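Local coordinates for protein glucosamine kinase (PDB 6HWJ) that catalyses the ATP-dependent phosphorylation of D-glucosamine to D-glucosamine 6-phosphate, using magnesium ions as cofactor, at residues 299-304 against 340-345; 220-225 against 311-316. One frame throughout, in Å; residues are numbered along the deposited sequence.

Interaction 1: residues 299-304 against 340-345; sequences GDFHVG and VGMTAS
One face of the Phe301 ring is covered by the methyl of Met342: CE stands 3.5 Å from the ring centroid, only 17° off the ring normal and shifted toward the rim. The closest pair of this CH-pi contact is Met342 CE to Phe301 CE2 at 3.4 Å. The sulfur lies farther out and oblique to the ring, so this Met-aromatic contact is made chiefly through the methyl. Two bends along the thioether chain, at chi2 and chi3 (56° and 71°), fold CE back over the ring. The other flat group, the imidazole of His302, has Asp300 OD1 in plane at its edge and is turned away from helix 335-356; its CB stays close to the helix, 3.5 Å from Ser345 OG. A weak bond, 3.0 Å long, runs from Gly304 N to His302 ND1. Segment 299-304 follows His298 in an HGD sequence, consistent with the catalytic loop of protein-kinase-like and aminoglycoside phosphotransferase folds; its Asp300 binds D-glucosamine, and Gln305, just beyond, is a magnesium ligand. Segment 340-345 is the helical wall behind this loop. Ser345 OG accepts a nearly straight bond from Val303 N, 2.9 Å long, which ties the start of the 3-10 turn to the helix, while Val303 CG1 rests 3.6 Å from Met342 SD. Further back along the loop, Phe301 O presses against the helix backbone where Gly341 carries no side chain, with Gly341 CA 3.4 Å from Phe301 O in a CA-H...O contact. Thr226 and Met229 of helix 212-234 also touch the Phe301 side chain, and Phe376 of helix 362-386 packs on Met342.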
loop_
_atom_site.group_PDB
_atom_site.type_symbol
_atom_site.label_atom_id
_atom_site.label_comp_id
_atom_site.label_asym_id
_atom_site.label_seq_id
_atom_site.Cartn_x
_atom_site.Cartn_y
_atom_site.Cartn_z
ATOM N N GLY A 299 -4.802 -2.634 -3.077
ATOM C CA GLY A 299 -4.621 -1.687 -4.160
ATOM C C GLY A 299 -3.195 -1.500 -4.629
ATOM O O GLY A 299 -2.981 -0.829 -5.645
ATOM N N ASP A 300 -2.225 -2.066 -3.929
ATOM C CA ASP A 300 -0.823 -1.992 -4.347
ATOM C C ASP A 300 -0.144 -3.261 -3.845
ATOM O O ASP A 300 0.863 -3.223 -3.132
ATOM C CB ASP A 300 -0.162 -0.721 -3.820
ATOM C CG ASP A 300 1.257 -0.536 -4.339
ATOM O OD1 ASP A 300 1.556 -1.016 -5.444
ATOM O OD2 ASP A 300 2.065 0.085 -3.618
ATOM N N PHE A 301 -0.729 -4.404 -4.198
ATOM C CA PHE A 301 -0.496 -5.675 -3.516
ATOM C C PHE A 301 0.544 -6.470 -4.279
ATOM O O PHE A 301 0.360 -6.763 -5.468
ATOM C CB PHE A 301 -1.826 -6.430 -3.408
ATOM C CG PHE A 301 -1.833 -7.536 -2.393
ATOM C CD1 PHE A 301 -1.519 -7.294 -1.068
ATOM C CD2 PHE A 301 -2.201 -8.810 -2.761
ATOM C CE1 PHE A 301 -1.542 -8.312 -0.146
ATOM C CE2 PHE A 301 -2.218 -9.834 -1.829
ATOM C CZ PHE A 301 -1.895 -9.572 -0.517
ATOM N N HIS A 302 1.631 -6.824 -3.595
ATOM C CA HIS A 302 2.719 -7.601 -4.183
ATOM C C HIS A 302 3.588 -8.091 -3.034
ATOM O O HIS A 302 3.381 -7.715 -1.872
ATOM C CB HIS A 302 3.514 -6.770 -5.197
ATOM C CG HIS A 302 4.100 -5.516 -4.632
ATOM N ND1 HIS A 302 5.255 -5.507 -3.893
ATOM C CD2 HIS A 302 3.695 -4.223 -4.711
ATOM C CE1 HIS A 302 5.541 -4.263 -3.534
ATOM N NE2 HIS A 302 4.605 -3.464 -4.016
ATOM N N VAL A 303 4.573 -8.934 -3.363
ATOM C CA VAL A 303 5.319 -9.612 -2.297
ATOM C C VAL A 303 6.095 -8.621 -1.456
ATOM O O VAL A 303 6.434 -8.907 -0.310
ATOM C CB VAL A 303 6.279 -10.691 -2.857
ATOM C CG1 VAL A 303 5.523 -11.712 -3.657
ATOM C CG2 VAL A 303 7.404 -10.040 -3.667
ATOM N N GLY A 304 6.441 -7.459 -2.017
ATOM C CA GLY A 304 7.130 -6.437 -1.240
ATOM C C GLY A 304 6.301 -5.840 -0.127
ATOM O O GLY A 304 6.861 -5.130 0.710
ATOM N N VAL A 340 -4.215 -10.553 -8.959
ATOM C CA VAL A 340 -3.256 -10.542 -10.053
ATOM C C VAL A 340 -1.984 -9.823 -9.646
ATOM O O VAL A 340 -0.898 -10.151 -10.134
ATOM C CB VAL A 340 -3.853 -9.916 -11.331
ATOM C CG1 VAL A 340 -5.056 -10.720 -11.806
ATOM C CG2 VAL A 340 -4.198 -8.448 -11.125
ATOM N N GLY A 341 -2.087 -8.821 -8.787
ATOM C CA GLY A 341 -0.881 -8.168 -8.270
ATOM C C GLY A 341 0.049 -9.159 -7.582
ATOM O O GLY A 341 1.256 -9.164 -7.821
ATOM N N MET A 342 -0.506 -10.041 -6.759
ATOM C CA MET A 342 0.329 -10.995 -6.033
ATOM C C MET A 342 0.807 -12.126 -6.936
ATOM O O MET A 342 1.978 -12.504 -6.872
ATOM C CB MET A 342 -0.418 -11.552 -4.817
ATOM C CG MET A 342 0.453 -12.376 -3.887
ATOM S SD MET A 342 1.903 -11.472 -3.282
ATOM C CE MET A 342 1.141 -10.303 -2.157
ATOM N N THR A 343 -0.056 -12.654 -7.812
ATOM C CA THR A 343 0.387 -13.747 -8.678
ATOM C C THR A 343 1.423 -13.248 -9.682
ATOM O O THR A 343 2.383 -13.960 -9.986
ATOM C CB THR A 343 -0.785 -14.402 -9.421
ATOM O OG1 THR A 343 -1.471 -13.424 -10.211
ATOM C CG2 THR A 343 -1.759 -15.042 -8.444
ATOM N N ALA A 344 1.227 -12.042 -10.232
ATOM C CA ALA A 344 2.267 -11.438 -11.057
ATOM C C ALA A 344 3.573 -11.299 -10.264
ATOM O O ALA A 344 4.656 -11.641 -10.753
ATOM C CB ALA A 344 1.817 -10.067 -11.557
ATOM N N SER A 345 3.482 -10.777 -9.035
ATOM C CA SER A 345 4.665 -10.599 -8.201
ATOM C C SER A 345 5.401 -11.925 -7.973
ATOM O O SER A 345 6.634 -11.976 -8.033
ATOM C CB SER A 345 4.256 -9.978 -6.865
ATOM O OG SER A 345 5.379 -9.555 -6.128
#

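Interaction 2: residues 220-225 against 311-316; sequences AQLGTL and GRYAVV
Tyr313 and Gln221 both hold CG opposite their own carbonyl carbon (chi1 -67° and -58°), and these torsions bring the phenol from the strand and the carboxamide from the helix against each other. The two side chains cross at about a right angle, with the amide and ring planes 68° apart. Gln221 CB lies over one face of the ring, offset toward its rim, whereas Gln221 OE1 approaches obliquely, 3.4 Å from Tyr313 CE1 and 3.3 Å from Tyr313 OH. At the base of the phenol the contact is apolar: Leu225 CD1 sits 3.9 Å from Tyr313 CB, and the other branch of the leucine, CD2, reaches to 4.4 Å from Val315 CB. Leu222 adds a looser touch from the preceding part of the helix, CD2 lying 4.2 Å from Tyr313 CD2. Tyr313 and Val315, two residues apart, thus present the same side of the strand to the helix, and the axes of the two segments come within 10.1 Å of each other.

Strand 312-315 is the second arm of a hairpin with strand 306-309, which connects the HGD loop to the magnesium ligand Asp317, as in the C-terminal lobe of kinase-like folds. Helix 212-234 covers one side of that hairpin, where Ile306 of the partner strand touches Leu222, Tyr313 and Val315, and Trp197 meets the Tyr313 ring edge-to-face. The contact is therefore largely apolar at the leucine end and becomes polar toward the phenol tip, where Arg308 NH2 hydrogen-bonds to Tyr313 OH and gives the hydroxyl of this buried tyrosine a partner within its own hairpin.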
loop_
_atom_site.group_PDB
_atom_site.type_symbol
_atom_site.label_atom_id
_atom_site.label_comp_id
_atom_site.label_asym_id
_atom_site.label_seq_id
_atom_site.Cartn_x
_atom_site.Cartn_y
_atom_site.Cartn_z
ATOM N N ALA A 220 0.801 -20.640 -1.075
ATOM C CA ALA A 220 -0.498 -21.015 -0.528
ATOM C C ALA A 220 -0.854 -20.178 0.681
ATOM O O ALA A 220 -2.021 -19.804 0.864
ATOM C CB ALA A 220 -0.525 -22.508 -0.161
ATOM N N GLN A 221 0.120 -19.893 1.549
ATOM C CA GLN A 221 -0.169 -19.042 2.698
ATOM C C GLN A 221 -0.537 -17.626 2.263
ATOM O O GLN A 221 -1.425 -17.006 2.859
ATOM C CB GLN A 221 1.023 -19.040 3.647
ATOM C CG GLN A 221 1.368 -20.434 4.117
ATOM C CD GLN A 221 2.363 -20.453 5.269
ATOM O OE1 GLN A 221 3.565 -20.498 5.055
ATOM N NE2 GLN A 221 1.858 -20.405 6.471
ATOM N N LEU A 222 0.113 -17.118 1.216
ATOM C CA LEU A 222 -0.242 -15.813 0.666
ATOM C C LEU A 222 -1.663 -15.817 0.117
ATOM O O LEU A 222 -2.407 -14.843 0.284
ATOM C CB LEU A 222 0.742 -15.403 -0.425
ATOM C CG LEU A 222 2.136 -15.020 0.049
ATOM C CD1 LEU A 222 3.078 -14.817 -1.116
ATOM C CD2 LEU A 222 2.080 -13.775 0.891
ATOM N N GLY A 223 -2.065 -16.904 -0.533
ATOM C CA GLY A 223 -3.427 -16.992 -1.028
ATOM C C GLY A 223 -4.443 -16.982 0.095
ATOM O O GLY A 223 -5.469 -16.313 0.011
ATOM N N THR A 224 -4.173 -17.731 1.165
ATOM C CA THR A 224 -5.060 -17.708 2.320
ATOM C C THR A 224 -5.111 -16.318 2.951
ATOM O O THR A 224 -6.193 -15.837 3.334
ATOM C CB THR A 224 -4.602 -18.783 3.331
ATOM O OG1 THR A 224 -4.889 -20.082 2.799
ATOM C CG2 THR A 224 -5.294 -18.615 4.661
ATOM N N LEU A 225 -3.965 -15.651 3.054
ATOM C CA LEU A 225 -3.924 -14.313 3.644
ATOM C C LEU A 225 -4.757 -13.328 2.831
ATOM O O LEU A 225 -5.552 -12.559 3.392
ATOM C CB LEU A 225 -2.462 -13.830 3.749
ATOM C CG LEU A 225 -2.198 -12.420 4.291
ATOM C CD1 LEU A 225 -0.767 -12.305 4.808
ATOM C CD2 LEU A 225 -2.408 -11.338 3.205
ATOM N N GLY A 311 7.751 -17.573 10.532
ATOM C CA GLY A 311 6.572 -18.217 9.999
ATOM C C GLY A 311 5.312 -17.391 10.060
ATOM O O GLY A 311 4.258 -17.881 9.643
ATOM N N ARG A 312 5.388 -16.146 10.537
ATOM C CA ARG A 312 4.250 -15.241 10.588
ATOM C C ARG A 312 4.321 -14.256 9.427
ATOM O O ARG A 312 5.393 -13.685 9.163
ATOM C CB ARG A 312 4.234 -14.477 11.913
ATOM C CG ARG A 312 3.958 -15.345 13.130
ATOM C CD ARG A 312 4.057 -14.531 14.401
ATOM N NE ARG A 312 3.323 -15.142 15.506
ATOM C CZ ARG A 312 3.782 -16.143 16.255
ATOM N NH1 ARG A 312 3.036 -16.629 17.240
ATOM N NH2 ARG A 312 4.980 -16.660 16.017
ATOM N N TYR A 313 3.185 -14.064 8.741
ATOM C CA TYR A 313 3.079 -13.151 7.609
ATOM C C TYR A 313 2.274 -11.917 8.002
ATOM O O TYR A 313 1.266 -12.029 8.704
ATOM C CB TYR A 313 2.394 -13.844 6.413
ATOM C CG TYR A 313 3.207 -14.960 5.815
ATOM C CD1 TYR A 313 3.358 -16.170 6.468
ATOM C CD2 TYR A 313 3.844 -14.788 4.596
ATOM C CE1 TYR A 313 4.123 -17.206 5.912
ATOM C CE2 TYR A 313 4.596 -15.807 4.030
ATOM C CZ TYR A 313 4.722 -17.003 4.675
ATOM O OH TYR A 313 5.499 -17.985 4.099
ATOM N N ALA A 314 2.704 -10.746 7.526
ATOM C CA ALA A 314 2.064 -9.482 7.884
ATOM C C ALA A 314 2.040 -8.567 6.666
ATOM O O ALA A 314 3.095 -8.244 6.127
ATOM C CB ALA A 314 2.821 -8.809 9.037
ATOM N N VAL A 315 0.845 -8.145 6.243
ATOM C CA VAL A 315 0.702 -7.245 5.098
ATOM C C VAL A 315 0.750 -5.809 5.601
ATOM O O VAL A 315 0.248 -5.489 6.696
ATOM C CB VAL A 315 -0.585 -7.540 4.309
ATOM C CG1 VAL A 315 -1.802 -7.469 5.195
ATOM C CG2 VAL A 315 -0.720 -6.523 3.129
ATOM N N VAL A 316 1.401 -4.937 4.827
ATOM C CA VAL A 316 1.505 -3.521 5.166
ATOM C C VAL A 316 1.212 -2.686 3.924
ATOM O O VAL A 316 0.995 -3.221 2.838
ATOM C CB VAL A 316 2.887 -3.164 5.732
ATOM C CG1 VAL A 316 3.164 -3.946 6.991
ATOM C CG2 VAL A 316 3.961 -3.464 4.705
#

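In the fold
Interactions 1 and 2 are centred about 12 Å apart and form one continuous core beneath the active site. Phe301 joins them most directly: its CE1 lies 3.8 Å from Val315 CG2 and its CZ 4.2 Å from Leu225 CD2. A second bridge runs between the helices, with Met342 SD 4.2 Å from Leu222 CD1. The segments alternate along the chain: loop 299-304 packs on the later helix 335-356 and strand 312-315 on the earlier helix 212-234. The His302 side chain comes within about 5 Å of a bound magnesium ion, that of Val315 within about 9 Å, placing interaction 1 nearer the metal.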